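Local coordinates for protein phenylacetaldehyde dehydrogenase (Burkholderia cenocepacia, PDB 4O5H) that probably oxidises phenylacetaldehyde to phenylacetate with NAD+ as the electron acceptor, as an aldehyde dehydrogenase family enzyme, at residues Ile291-Val296 with His455-Arg460; Leu298-Gln303 with Ser445-Asp450; Ala323-His326 with Gly332-Glu335; Thr430-Ala435 with Pro459-Gly464. All coordinates share one frame; numbering follows the deposited sequence.

In the fold
All four contacts lie on or beside the mixed seven-stranded sheet characteristic of the aldehyde dehydrogenase catalytic domain, their centres about 23 to 28 Å from the centre of the chain. Interactions 1 and 4 occupy one face of the sheet and share P459 and R460; their centres are about 10 Å apart, and I291 CD1 reaches A435 CB at 3.9 Å. Interactions 2 and 3 occupy the other face, also about 10 Å apart between centres, where L298 CD2 meets V333 CG2 at 4.0 Å. Backbone pairing of strand 288-292 with strands 320-326 and 443-447 joins the two groups. The sodium ligands V51, D119 and D212 belong to none of these segments.

Interaction 1 of 4, residues Ile291-Val296 with His455-Arg460; sequences IVLPDV and HKLVPR
Strand 288-292 and the loop that follows it meet helix 451-457 through three aliphatic side chains, I291, L293 and L457. A single methyl of the helix residue serves both partners: L457 CD2 lies 4.3 Å from I291 CG2 and 4.3 Å from L293 CD2. I291 CG2 and L293 CD2 are themselves 3.9 Å apart, so the three form a nearly equilateral triangle with L457 as its one vertex from the helix. I291 and L293 alternate along the chain and therefore point to the same side, whereas V292 between them faces helix 298-310. This is the layering of an alpha/beta/alpha domain, a sheet with helices on both faces; here the L457 side chain also touches I446 of the adjacent strand 443-447 and V428 of helix 428-436. The chi2 of L457, 29°, is close to eclipsed, which leaves the exact placing of its methyls doubtful. Beyond L293 the chain makes a type I turn to V296, closed by a weak bond from V296 N to L293 O. D295 in that turn is held by S448 OG and N449 N, while on the helix side H455 packs against Y169 of the second subunit.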
# COMPACT_ATOMS: atom_id res chain seq x y z
N ILE A 291 -9.90 9.78 -25.38
CA ILE A 291 -9.33 10.80 -26.27
C ILE A 291 -9.31 10.29 -27.69
O ILE A 291 -8.65 9.31 -27.98
CB ILE A 291 -7.90 11.12 -25.84
CG1 ILE A 291 -7.89 11.64 -24.41
CG2 ILE A 291 -7.25 12.13 -26.79
CD1 ILE A 291 -6.48 11.78 -23.85
N VAL A 292 -10.02 10.97 -28.57
CA VAL A 292 -10.09 10.58 -29.97
C VAL A 292 -9.30 11.53 -30.85
O VAL A 292 -9.62 12.72 -30.98
CB VAL A 292 -11.56 10.53 -30.42
CG1 VAL A 292 -11.67 10.05 -31.88
CG2 VAL A 292 -12.36 9.61 -29.48
N LEU A 293 -8.26 10.98 -31.48
CA LEU A 293 -7.41 11.77 -32.38
C LEU A 293 -8.00 11.85 -33.79
O LEU A 293 -8.85 11.05 -34.15
CB LEU A 293 -5.98 11.20 -32.39
CG LEU A 293 -5.29 11.14 -31.03
CD1 LEU A 293 -3.82 10.75 -31.16
CD2 LEU A 293 -5.43 12.45 -30.26
N PRO A 294 -7.58 12.87 -34.58
CA PRO A 294 -8.30 13.16 -35.82
C PRO A 294 -8.03 12.17 -36.94
O PRO A 294 -8.69 12.24 -37.95
CB PRO A 294 -7.79 14.55 -36.22
CG PRO A 294 -6.50 14.71 -35.53
CD PRO A 294 -6.59 13.91 -34.26
N ASP A 295 -7.10 11.23 -36.77
CA ASP A 295 -6.82 10.25 -37.82
C ASP A 295 -7.74 9.03 -37.81
O ASP A 295 -7.56 8.16 -38.65
CB ASP A 295 -5.37 9.79 -37.76
CG ASP A 295 -5.03 8.97 -36.46
OD1 ASP A 295 -5.06 9.55 -35.35
OD2 ASP A 295 -4.70 7.78 -36.59
N VAL A 296 -8.69 8.92 -36.87
CA VAL A 296 -9.51 7.71 -36.75
C VAL A 296 -10.51 7.50 -37.86
O VAL A 296 -10.95 8.45 -38.52
CB VAL A 296 -10.35 7.67 -35.43
CG1 VAL A 296 -9.44 7.58 -34.23
CG2 VAL A 296 -11.27 8.86 -35.31
N HIS A 455 2.50 7.16 -28.67
CA HIS A 455 3.61 6.99 -27.73
C HIS A 455 4.03 8.27 -27.02
O HIS A 455 4.54 8.21 -25.93
CB HIS A 455 4.80 6.26 -28.38
CG HIS A 455 4.63 4.78 -28.32
ND1 HIS A 455 4.80 4.06 -27.15
CD2 HIS A 455 4.19 3.88 -29.24
CE1 HIS A 455 4.50 2.78 -27.37
NE2 HIS A 455 4.13 2.65 -28.63
N LYS A 456 3.73 9.41 -27.59
CA LYS A 456 3.94 10.68 -26.91
C LYS A 456 2.87 10.92 -25.86
O LYS A 456 3.10 11.59 -24.87
CB LYS A 456 3.97 11.83 -27.94
CG LYS A 456 5.23 11.87 -28.77
CD LYS A 456 5.09 12.87 -29.93
CE LYS A 456 6.33 12.88 -30.77
NZ LYS A 456 7.32 13.78 -30.15
N LEU A 457 1.68 10.38 -26.09
CA LEU A 457 0.54 10.63 -25.22
C LEU A 457 0.46 9.70 -24.01
O LEU A 457 0.13 10.15 -22.94
CB LEU A 457 -0.78 10.43 -25.98
CG LEU A 457 -2.09 11.11 -25.68
CD1 LEU A 457 -1.79 12.46 -25.07
CD2 LEU A 457 -3.09 11.21 -26.86
N VAL A 458 0.75 8.42 -24.22
CA VAL A 458 0.62 7.43 -23.17
C VAL A 458 1.32 7.86 -21.87
O VAL A 458 0.73 7.79 -20.82
CB VAL A 458 1.10 6.03 -23.62
CG1 VAL A 458 1.29 5.10 -22.43
CG2 VAL A 458 0.07 5.42 -24.58
N PRO A 459 2.55 8.37 -21.96
CA PRO A 459 3.23 8.77 -20.70
C PRO A 459 2.63 9.97 -20.01
O PRO A 459 2.85 10.13 -18.83
CB PRO A 459 4.64 9.17 -21.16
CG PRO A 459 4.83 8.40 -22.42
CD PRO A 459 3.47 8.41 -23.09
N ARG A 460 1.86 10.77 -20.72
CA ARG A 460 1.34 12.04 -20.19
C ARG A 460 0.00 11.93 -19.48
O ARG A 460 -0.41 12.86 -18.77
CB ARG A 460 1.20 13.03 -21.34
CG ARG A 460 2.48 13.33 -22.06
CD ARG A 460 2.27 14.30 -23.24
NE ARG A 460 2.03 15.66 -22.76
CZ ARG A 460 1.60 16.67 -23.48
NH1 ARG A 460 1.33 16.54 -24.77
NH2 ARG A 460 1.45 17.85 -22.90

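Interaction 2 of 4, residues Leu298-Gln303 with Ser445-Asp450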
# COMPACT_ATOMS: atom_id res chain seq x y z
N LEU A 298 -14.19 7.17 -38.45
CA LEU A 298 -15.27 7.78 -37.65
C LEU A 298 -16.24 6.77 -37.06
O LEU A 298 -16.70 6.93 -35.91
CB LEU A 298 -16.05 8.77 -38.50
CG LEU A 298 -15.30 9.98 -39.09
CD1 LEU A 298 -16.28 10.88 -39.81
CD2 LEU A 298 -14.57 10.76 -38.03
N ASP A 299 -16.57 5.72 -37.80
CA ASP A 299 -17.49 4.71 -37.28
C ASP A 299 -16.85 3.86 -36.19
O ASP A 299 -17.50 3.56 -35.20
CB ASP A 299 -18.00 3.82 -38.39
CG ASP A 299 -18.93 4.56 -39.34
OD1 ASP A 299 -19.77 5.36 -38.90
OD2 ASP A 299 -18.83 4.33 -40.54
N LYS A 300 -15.61 3.45 -36.38
CA LYS A 300 -14.88 2.72 -35.34
C LYS A 300 -14.76 3.53 -34.07
O LYS A 300 -14.91 3.00 -32.94
CB LYS A 300 -13.45 2.37 -35.81
CG LYS A 300 -12.47 1.93 -34.67
CD LYS A 300 -12.07 0.45 -34.60
CE LYS A 300 -10.72 0.22 -33.91
NZ LYS A 300 -9.53 0.69 -34.66
N ALA A 301 -14.45 4.81 -34.22
CA ALA A 301 -14.28 5.67 -33.05
C ALA A 301 -15.61 5.85 -32.33
O ALA A 301 -15.66 5.75 -31.10
CB ALA A 301 -13.70 7.01 -33.45
N ALA A 302 -16.68 6.03 -33.08
CA ALA A 302 -17.97 6.25 -32.46
C ALA A 302 -18.43 4.99 -31.73
O ALA A 302 -18.97 5.06 -30.64
CB ALA A 302 -19.02 6.65 -33.48
N GLN A 303 -18.21 3.83 -32.33
CA GLN A 303 -18.59 2.59 -31.69
C GLN A 303 -17.76 2.41 -30.41
O GLN A 303 -18.26 1.96 -29.41
CB GLN A 303 -18.41 1.42 -32.66
CG GLN A 303 -19.02 0.12 -32.18
CD GLN A 303 -20.53 0.19 -32.12
OE1 GLN A 303 -21.18 0.49 -33.12
NE2 GLN A 303 -21.09 0.00 -30.94
N SER A 445 -8.52 6.07 -22.36
CA SER A 445 -8.17 5.50 -23.66
C SER A 445 -7.85 6.57 -24.70
O SER A 445 -8.27 7.72 -24.61
CB SER A 445 -9.25 4.54 -24.18
OG SER A 445 -10.50 5.19 -24.41
N ILE A 446 -7.10 6.13 -25.70
CA ILE A 446 -6.68 6.90 -26.83
C ILE A 446 -7.12 6.14 -28.08
O ILE A 446 -6.88 4.92 -28.18
CB ILE A 446 -5.16 7.01 -26.86
CG1 ILE A 446 -4.63 7.66 -25.59
CG2 ILE A 446 -4.74 7.81 -28.07
CD1 ILE A 446 -3.15 7.42 -25.39
N TRP A 447 -7.74 6.83 -29.03
CA TRP A 447 -8.24 6.23 -30.26
C TRP A 447 -7.46 6.88 -31.40
O TRP A 447 -7.67 8.06 -31.67
CB TRP A 447 -9.79 6.42 -30.39
CG TRP A 447 -10.43 5.61 -29.31
CD1 TRP A 447 -10.43 5.90 -27.99
CD2 TRP A 447 -11.05 4.33 -29.45
NE1 TRP A 447 -11.06 4.89 -27.29
CE2 TRP A 447 -11.43 3.91 -28.17
CE3 TRP A 447 -11.34 3.50 -30.55
CZ2 TRP A 447 -12.06 2.69 -27.92
CZ3 TRP A 447 -11.96 2.31 -30.31
CH2 TRP A 447 -12.32 1.91 -29.00
N SER A 448 -6.62 6.08 -32.08
CA SER A 448 -5.71 6.53 -33.13
C SER A 448 -4.94 5.34 -33.69
O SER A 448 -4.93 4.26 -33.08
CB SER A 448 -4.70 7.51 -32.54
OG SER A 448 -3.84 8.03 -33.53
N ASN A 449 -4.35 5.54 -34.85
CA ASN A 449 -3.43 4.57 -35.46
C ASN A 449 -2.06 5.24 -35.72
O ASN A 449 -1.20 4.67 -36.37
CB ASN A 449 -4.01 4.00 -36.76
CG ASN A 449 -3.23 2.79 -37.28
OD1 ASN A 449 -2.94 1.86 -36.54
ND2 ASN A 449 -2.86 2.83 -38.56
N ASP A 450 -1.86 6.40 -35.09
CA ASP A 450 -0.67 7.23 -35.24
C ASP A 450 0.35 6.83 -34.13
O ASP A 450 0.23 7.27 -33.01
CB ASP A 450 -1.11 8.70 -35.08
CG ASP A 450 0.03 9.71 -35.26
OD1 ASP A 450 1.22 9.47 -35.04
OD2 ASP A 450 -0.32 10.84 -35.60
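W447 brings the CE3-CZ3 side of its six-membered ring against the backbone of helix 298-310 at K300 and A301. The close part is here: CZ3 of W447 is 4.0 Å from K300 O, and CE3 of W447 is 4.4 Å from A301 CA. Both helix atoms approach the indole at a slant. The pyrrole nitrogen is tied down within its own strand, since W447 NE1 donates to S445 OG at 2.9 Å with an N-H...O angle of 149°, the serine oxygen lying only 13° out of the ring plane. That in-plane bond should limit rotation of the buried indole, and H471 ND1, a second partner of S445 OG, helps to position the serine. Strand 443-447 lies next to strand 288-292 in the parallel part of the sheet, and helix 298-310, which leads on from 288-292 in the beta-alpha-beta crossover to 320-326, covers this face. The looser side is at K300, an exposed lysine built in two conformers. In one of them its CE comes to 4.3 Å from W447 CZ3, a doubtful touch. Past W447 the strand gives way to an ST turn, S448 OG accepting from D450 N.

Interaction 3 of 4, residues Ala323-His326 with Gly332-Glu335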
# COMPACT_ATOMS: atom_id res chain seq x y z
N ALA A 323 -15.65 12.14 -23.02
CA ALA A 323 -15.05 11.97 -24.32
C ALA A 323 -14.52 13.30 -24.80
O ALA A 323 -15.23 14.29 -24.84
CB ALA A 323 -16.05 11.41 -25.30
N TYR A 324 -13.23 13.33 -25.12
CA TYR A 324 -12.59 14.49 -25.70
C TYR A 324 -12.22 14.11 -27.12
O TYR A 324 -11.36 13.25 -27.35
CB TYR A 324 -11.37 14.90 -24.87
CG TYR A 324 -11.77 15.33 -23.48
CD1 TYR A 324 -12.40 16.55 -23.26
CD2 TYR A 324 -11.57 14.48 -22.38
CE1 TYR A 324 -12.78 16.92 -21.98
CE2 TYR A 324 -11.95 14.84 -21.12
CZ TYR A 324 -12.56 16.05 -20.90
OH TYR A 324 -12.96 16.41 -19.66
N ILE A 325 -12.85 14.77 -28.09
CA ILE A 325 -12.72 14.39 -29.48
C ILE A 325 -12.21 15.58 -30.29
O ILE A 325 -12.69 16.69 -30.15
CB ILE A 325 -14.08 13.99 -30.06
CG1 ILE A 325 -14.66 12.84 -29.25
CG2 ILE A 325 -13.94 13.62 -31.52
CD1 ILE A 325 -16.18 12.78 -29.33
N HIS A 326 -11.18 15.33 -31.10
CA HIS A 326 -10.56 16.38 -31.83
C HIS A 326 -11.62 17.12 -32.65
O HIS A 326 -12.49 16.51 -33.27
CB HIS A 326 -9.44 15.82 -32.71
CG HIS A 326 -8.61 16.88 -33.34
ND1 HIS A 326 -9.05 17.60 -34.42
CD2 HIS A 326 -7.39 17.39 -33.02
CE1 HIS A 326 -8.14 18.50 -34.76
NE2 HIS A 326 -7.13 18.39 -33.93
N GLY A 332 -18.98 14.63 -36.46
CA GLY A 332 -19.23 13.31 -37.04
C GLY A 332 -19.21 12.18 -36.02
O GLY A 332 -20.05 11.27 -36.06
N VAL A 333 -18.26 12.21 -35.10
CA VAL A 333 -18.22 11.17 -34.08
C VAL A 333 -19.45 11.24 -33.15
O VAL A 333 -20.14 10.25 -32.94
CB VAL A 333 -16.91 11.23 -33.29
CG1 VAL A 333 -16.94 10.24 -32.13
CG2 VAL A 333 -15.73 10.89 -34.19
N ILE A 334 -19.76 12.42 -32.64
CA ILE A 334 -20.85 12.57 -31.72
C ILE A 334 -22.22 12.27 -32.35
O ILE A 334 -23.11 11.65 -31.72
CB ILE A 334 -20.80 13.96 -31.02
CG1 ILE A 334 -21.24 13.86 -29.59
CG2 ILE A 334 -21.71 14.96 -31.71
CD1 ILE A 334 -20.27 13.05 -28.75
N GLU A 335 -22.41 12.69 -33.59
CA GLU A 335 -23.63 12.37 -34.31
C GLU A 335 -23.80 10.85 -34.33
O GLU A 335 -24.86 10.34 -33.99
CB GLU A 335 -23.54 12.95 -35.68
CG GLU A 335 -24.67 12.62 -36.65
CD GLU A 335 -24.21 12.68 -38.12
OE1 GLU A 335 -23.54 11.74 -38.65
OE2 GLU A 335 -24.53 13.69 -38.75
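This is an apolar strand-to-helix contact inside a beta-alpha unit: I325, near the end of strand 320-326, packs on V333 and I334 in the helix 330-343 that follows after a short loop. The evidence is that the touching atoms are all methyls and that I325 and V333 are buried. One atom of the strand does most of the work. I325 CD1 stands 3.9 Å from V333 CG1 and 4.1 Å from I334 CD1, and the directions to these two methyls are nearly perpendicular, about 87° apart at I325 CD1, so it is met from two different quarters. Its reach comes from a nearly extended chain: with CG1 opposite the carbonyl carbon (chi1 -58°) and CD1 roughly trans about the next bond, CD1 is carried out from the sheet toward the helix. The second branch helps more modestly, I325 CG2 lying 4.2 Å from V333 CG2. In each pair the side chains meet at a slant. I334 starts out along the helix flank, and its chi1 of -143°, well off a staggered position, helps swing its end back to the strand. Y324 faces the other way and hydrogen-bonds Q406 and R322 through its hydroxyl. Around the contact, I325 also packs on V292 of strand 288-292 and I334 on A422 of strand 419-425, the two strands that flank 320-326, and helix 298-310 runs alongside with D299 in a salt bridge to R336.

Interaction 4 of 4, residues Thr430-Ala435 with Pro459-Gly464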
# COMPACT_ATOMS: atom_id res chain seq x y z
N THR A 430 -3.88 20.32 -25.14
CA THR A 430 -5.14 20.64 -24.49
C THR A 430 -5.88 19.39 -24.08
O THR A 430 -6.47 19.35 -23.02
CB THR A 430 -6.01 21.50 -25.41
OG1 THR A 430 -5.32 22.72 -25.65
CG2 THR A 430 -7.33 21.85 -24.75
N ALA A 431 -5.84 18.35 -24.92
CA ALA A 431 -6.49 17.09 -24.61
C ALA A 431 -5.88 16.50 -23.34
O ALA A 431 -6.60 16.01 -22.48
CB ALA A 431 -6.34 16.10 -25.76
N VAL A 432 -4.55 16.61 -23.21
CA VAL A 432 -3.86 16.13 -22.02
C VAL A 432 -4.30 16.92 -20.78
O VAL A 432 -4.63 16.31 -19.75
CB VAL A 432 -2.34 16.21 -22.16
CG1 VAL A 432 -1.63 15.98 -20.81
CG2 VAL A 432 -1.86 15.19 -23.18
N GLN A 433 -4.33 18.25 -20.88
CA GLN A 433 -4.78 19.07 -19.76
C GLN A 433 -6.22 18.67 -19.33
O GLN A 433 -6.49 18.50 -18.14
CB GLN A 433 -4.66 20.54 -20.09
CG GLN A 433 -5.07 21.47 -18.96
CD GLN A 433 -6.52 21.93 -19.06
OE1 GLN A 433 -7.07 22.26 -20.15
NE2 GLN A 433 -7.17 21.93 -17.91
N LEU A 434 -7.12 18.52 -20.30
CA LEU A 434 -8.50 18.18 -19.99
C LEU A 434 -8.59 16.80 -19.36
O LEU A 434 -9.29 16.61 -18.37
CB LEU A 434 -9.37 18.27 -21.24
CG LEU A 434 -9.52 19.69 -21.81
CD1 LEU A 434 -10.07 19.62 -23.22
CD2 LEU A 434 -10.39 20.58 -20.93
N ALA A 435 -7.85 15.84 -19.92
CA ALA A 435 -7.95 14.48 -19.50
C ALA A 435 -7.45 14.31 -18.04
O ALA A 435 -8.07 13.58 -17.26
CB ALA A 435 -7.17 13.59 -20.44
N PRO A 459 2.55 8.37 -21.96
CA PRO A 459 3.23 8.77 -20.70
C PRO A 459 2.63 9.97 -20.01
O PRO A 459 2.85 10.13 -18.83
CB PRO A 459 4.64 9.17 -21.16
CG PRO A 459 4.83 8.40 -22.42
CD PRO A 459 3.47 8.41 -23.09
N ARG A 460 1.86 10.77 -20.72
CA ARG A 460 1.34 12.04 -20.19
C ARG A 460 0.00 11.93 -19.48
O ARG A 460 -0.41 12.86 -18.77
CB ARG A 460 1.20 13.03 -21.34
CG ARG A 460 2.48 13.33 -22.06
CD ARG A 460 2.27 14.30 -23.24
NE ARG A 460 2.03 15.66 -22.76
CZ ARG A 460 1.60 16.67 -23.48
NH1 ARG A 460 1.33 16.54 -24.77
NH2 ARG A 460 1.45 17.85 -22.90
N ILE A 461 -0.70 10.81 -19.68
CA ILE A 461 -2.01 10.63 -19.07
C ILE A 461 -1.83 9.94 -17.72
O ILE A 461 -1.28 8.83 -17.65
CB ILE A 461 -2.92 9.77 -19.97
CG1 ILE A 461 -3.11 10.47 -21.32
CG2 ILE A 461 -4.26 9.55 -19.30
CD1 ILE A 461 -3.59 11.89 -21.17
N ALA A 462 -2.30 10.59 -16.65
CA ALA A 462 -2.11 10.02 -15.28
C ALA A 462 -3.24 9.09 -14.95
O ALA A 462 -4.19 9.46 -14.25
CB ALA A 462 -2.01 11.12 -14.24
N ALA A 463 -3.15 7.86 -15.47
CA ALA A 463 -4.13 6.83 -15.18
C ALA A 463 -3.43 5.49 -14.98
O ALA A 463 -2.39 5.20 -15.59
CB ALA A 463 -5.14 6.72 -16.27
N GLY A 464 -4.03 4.66 -14.17
CA GLY A 464 -3.46 3.35 -13.88
C GLY A 464 -3.42 2.40 -15.07
O GLY A 464 -2.56 1.50 -15.09
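R460 lays its side chain across V432 of helix 428-436, the two crossing at about a right angle. Followed outward, R460 CB starts 4.1 Å from V432 CG1; the chain then runs extended through CG and CD and bends at chi3 (74°), which folds the guanidinium back over the valine. R460 NE comes to 3.9 Å from V432 CG2, and R460 CZ to 3.8 Å from the same methyl. V432 CG2 stands 3.7 Å above the guanidinium plane and over its centre, so a methyl covers one face of the charged group. At the tip, R460 NH2 lies 4.2 Å from V432 CG1, while NH1 is 3.8 Å from V432 CG2 and is also in a salt bridge with D429, one turn back along the same helix. The cation has its carboxylate partner beside it while its flat face packs on aliphatic carbon. The other part of the contact is apolar: I461 CD1 lies 4.0 Å from A435 CB and 4.2 Å from V432 CG2, though I461 was built in two conformers, so this methyl is less certain. N436 holds the loop to the helix end, its side chain bonding R460 O and A462 N. Here helix 428-436 lies against strand 288-292, where A435 and I461 both meet I291; the loop leads from helix 451-457 to strand 465-468, and K504 NZ of the second subunit hydrogen-bonds I461 O.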